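Local structure of probable enoyl-CoA hydratase/isomerase (Pseudomonas aeruginosa PA14, 5WYB) at residues Asp132-Glu137 / Leu190-Val195. The protein probably acts as a hydro-lyase of the enoyl-CoA hydratase/isomerase (crotonase) family. The protein carries 1 engineered substitution. Sequence-based numbering, arbitrary orientation.
Sequences DIRIAE and LVEQVV
A136 and its neighbours in strand 133-137 pair in parallel with strand 193-195, the outermost strand on this side of the chain's crotonase-fold sheet; strand 111-116 flanks 133-137 on its other edge. A136 carries the pairing: its N gives a hydrogen bond to Q193 O (3.1 Å) and its O receives one from V195 N (2.9 Å). Just before strand 193-195, E192 N donates a hydrogen bond to R134 O (3.2 Å), and there the E192 side chain takes over a backbone role. Bent at chi2 (69°), it turns its carboxylate back so that OE1 accepts a nearly straight bond from R134 N (2.7 Å, 170°), met almost along the C-O axis. OE2 makes a long salt bridge to R134 NH2 (3.4 Å), with the guanidinium and carboxylate planes almost perpendicular. R134 NE adds a weak bond to L190 O, while NH1 is held more firmly by the carbonyls of A128 and C131. On the face of A136, its CB meets V191 CG1 at 3.9 Å, against helix 182-188. On the other face, I135 CG2 touches V195 CG1, and the extended Q193 side chain runs alongside I135. G168 of a second subunit packs on R134 and E192. One carboxylate thus satisfies a buried main-chain N-H and probably offsets part of the arginine's charge, tying the residue that leads into strand 193-195 to strand 133-137 beside a subunit interface.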
ATOM      1  N   ASP A 132      -9.738   3.718  22.435  1.00 22.70           N
ATOM      2  CA  ASP A 132     -10.764   3.509  21.418  1.00 28.99           C
ATOM      3  C   ASP A 132     -11.785   4.640  21.410  1.00 22.02           C
ATOM      4  O   ASP A 132     -12.135   5.166  20.348  1.00 25.68           O
ATOM      5  CB  ASP A 132     -11.460   2.167  21.641  1.00 37.47           C
ATOM      6  CG  ASP A 132     -10.523   0.992  21.489  1.00 36.78           C
ATOM      7  OD1 ASP A 132      -9.732   0.974  20.517  1.00 34.78           O
ATOM      8  OD2 ASP A 132     -10.581   0.093  22.353  1.00 33.45           O
ATOM      9  N   ILE A 133     -12.292   5.016  22.582  1.00 39.20           N
ATOM     10  CA  ILE A 133     -13.347   6.016  22.689  1.00 22.52           C
ATOM     11  C   ILE A 133     -12.933   7.080  23.695  1.00 22.83           C
ATOM     12  O   ILE A 133     -12.254   6.797  24.689  1.00 23.40           O
ATOM     13  CB  ILE A 133     -14.695   5.372  23.089  1.00 27.27           C
ATOM     14  CG1 ILE A 133     -15.050   4.232  22.128  1.00 23.10           C
ATOM     15  CG2 ILE A 133     -15.808   6.409  23.103  1.00 23.32           C
ATOM     16  CD1 ILE A 133     -16.147   3.323  22.625  1.00 23.94           C
ATOM     17  N   ARG A 134     -13.344   8.316  23.433  1.00 30.57           N
ATOM     18  CA  ARG A 134     -13.041   9.447  24.295  1.00 27.20           C
ATOM     19  C   ARG A 134     -14.333  10.067  24.810  1.00 23.75           C
ATOM     20  O   ARG A 134     -15.263  10.308  24.037  1.00 23.55           O
ATOM     21  CB  ARG A 134     -12.208  10.481  23.546  1.00 22.54           C
ATOM     22  CG  ARG A 134     -10.775  10.046  23.303  1.00 22.21           C
ATOM     23  CD  ARG A 134     -10.288  10.536  21.959  1.00 28.61           C
ATOM     24  NE  ARG A 134     -11.054   9.917  20.887  1.00 27.51           N
ATOM     25  CZ  ARG A 134     -10.811   8.703  20.409  1.00 22.80           C
ATOM     26  NH1 ARG A 134      -9.814   7.983  20.903  1.00 20.99           N
ATOM     27  NH2 ARG A 134     -11.568   8.207  19.440  1.00 31.69           N
ATOM     28  N   ILE A 135     -14.383  10.306  26.118  1.00 24.73           N
ATOM     29  CA  ILE A 135     -15.489  10.993  26.780  1.00 25.63           C
ATOM     30  C   ILE A 135     -14.895  12.168  27.536  1.00 29.13           C
ATOM     31  O   ILE A 135     -14.075  11.971  28.443  1.00 26.93           O
ATOM     32  CB  ILE A 135     -16.257  10.074  27.741  1.00 26.56           C
ATOM     33  CG1 ILE A 135     -16.877   8.905  26.983  1.00 26.06           C
ATOM     34  CG2 ILE A 135     -17.337  10.854  28.474  1.00 36.36           C
ATOM     35  CD1 ILE A 135     -17.555   7.912  27.883  1.00 27.03           C
ATOM     36  N   ALA A 136     -15.291  13.379  27.164  1.00 26.41           N
ATOM     37  CA  ALA A 136     -14.698  14.598  27.693  1.00 27.11           C
ATOM     38  C   ALA A 136     -15.704  15.368  28.539  1.00 28.50           C
ATOM     39  O   ALA A 136     -16.892  15.419  28.217  1.00 32.78           O
ATOM     40  CB  ALA A 136     -14.191  15.495  26.565  1.00 26.33           C
ATOM     41  N   GLU A 137     -15.218  16.007  29.581  1.00 29.69           N
ATOM     42  CA  GLU A 137     -15.960  16.889  30.433  1.00 32.73           C
ATOM     43  C   GLU A 137     -16.032  18.229  29.711  1.00 31.25           C
ATOM     44  O   GLU A 137     -15.158  18.564  28.966  1.00 30.39           O
ATOM     45  CB  GLU A 137     -15.328  17.010  31.814  1.00 38.51           C
ATOM     46  CG  GLU A 137     -15.874  16.019  32.828  1.00 44.04           C
ATOM     47  CD  GLU A 137     -14.997  15.788  34.042  1.00 40.39           C
ATOM     48  OE1 GLU A 137     -14.333  16.708  34.457  1.00 43.25           O
ATOM     49  OE2 GLU A 137     -14.984  14.692  34.577  1.00 35.34           O
ATOM     50  N   LEU A 190     -13.080  14.716  17.477  1.00 21.23           N
ATOM     51  CA  LEU A 190     -12.005  14.370  18.397  1.00 20.99           C
ATOM     52  C   LEU A 190     -12.518  13.570  19.586  1.00 35.02           C
ATOM     53  O   LEU A 190     -11.822  12.670  20.072  1.00 27.07           O
ATOM     54  CB  LEU A 190     -11.287  15.636  18.861  1.00 21.33           C
ATOM     55  CG  LEU A 190     -10.211  15.501  19.939  1.00 21.46           C
ATOM     56  CD1 LEU A 190      -9.118  14.517  19.528  1.00 26.11           C
ATOM     57  CD2 LEU A 190      -9.613  16.860  20.249  1.00 26.57           C
ATOM     58  N   VAL A 191     -13.728  13.873  20.068  1.00 45.12           N
ATOM     59  CA  VAL A 191     -14.374  13.101  21.122  1.00 36.16           C
ATOM     60  C   VAL A 191     -15.717  12.605  20.611  1.00 22.47           C
ATOM     61  O   VAL A 191     -16.280  13.133  19.650  1.00 22.56           O
ATOM     62  CB  VAL A 191     -14.569  13.906  22.421  1.00 26.99           C
ATOM     63  CG1 VAL A 191     -13.238  14.392  22.952  1.00 28.44           C
ATOM     64  CG2 VAL A 191     -15.504  15.070  22.181  1.00 23.72           C
ATOM     65  N   GLU A 192     -16.227  11.570  21.269  1.00 22.73           N
ATOM     66  CA  GLU A 192     -17.507  10.989  20.886  1.00 23.13           C
ATOM     67  C   GLU A 192     -18.650  11.389  21.804  1.00 29.79           C
ATOM     68  O   GLU A 192     -19.807  11.328  21.383  1.00 27.10           O
ATOM     69  CB  GLU A 192     -17.429   9.458  20.853  1.00 26.26           C
ATOM     70  CG  GLU A 192     -16.546   8.873  19.740  1.00 23.47           C
ATOM     71  CD  GLU A 192     -15.093   9.164  19.962  1.00 30.37           C
ATOM     72  OE1 GLU A 192     -14.570   8.757  21.022  1.00 21.83           O
ATOM     73  OE2 GLU A 192     -14.500   9.841  19.094  1.00 21.25           O
ATOM     74  N   GLN A 193     -18.365  11.772  23.047  1.00 24.56           N
ATOM     75  CA  GLN A 193     -19.413  12.137  23.988  1.00 25.71           C
ATOM     76  C   GLN A 193     -18.902  13.240  24.899  1.00 26.23           C
ATOM     77  O   GLN A 193     -17.803  13.126  25.450  1.00 25.99           O
ATOM     78  CB  GLN A 193     -19.866  10.930  24.817  1.00 26.20           C
ATOM     79  CG  GLN A 193     -21.035  11.242  25.736  1.00 27.54           C
ATOM     80  CD  GLN A 193     -21.389  10.108  26.680  1.00 37.05           C
ATOM     81  OE1 GLN A 193     -20.636   9.153  26.835  1.00 41.39           O
ATOM     82  NE2 GLN A 193     -22.549  10.213  27.319  1.00 43.06           N
ATOM     83  N   VAL A 194     -19.701  14.303  25.055  1.00 27.14           N
ATOM     84  CA  VAL A 194     -19.423  15.369  26.013  1.00 28.62           C
ATOM     85  C   VAL A 194     -20.349  15.206  27.203  1.00 29.41           C
ATOM     86  O   VAL A 194     -21.516  14.817  27.064  1.00 29.90           O
ATOM     87  CB  VAL A 194     -19.574  16.767  25.387  1.00 28.36           C
ATOM     88  CG1 VAL A 194     -19.166  17.839  26.386  1.00 29.41           C
ATOM     89  CG2 VAL A 194     -18.723  16.873  24.143  1.00 33.88           C
ATOM     90  N   VAL A 195     -19.829  15.387  28.387  1.00 30.18           N
ATOM     91  CA  VAL A 195     -20.547  15.222  29.647  1.00 31.69           C
ATOM     92  C   VAL A 195     -20.209  16.342  30.586  1.00 33.00           C
ATOM     93  O   VAL A 195     -19.338  17.103  30.347  1.00 35.85           O
ATOM     94  CB  VAL A 195     -20.290  13.921  30.395  1.00 44.76           C
ATOM     95  CG1 VAL A 195     -20.766  12.715  29.666  1.00 30.88           C
ATOM     96  CG2 VAL A 195     -18.878  13.831  30.918  1.00 42.11           C
TER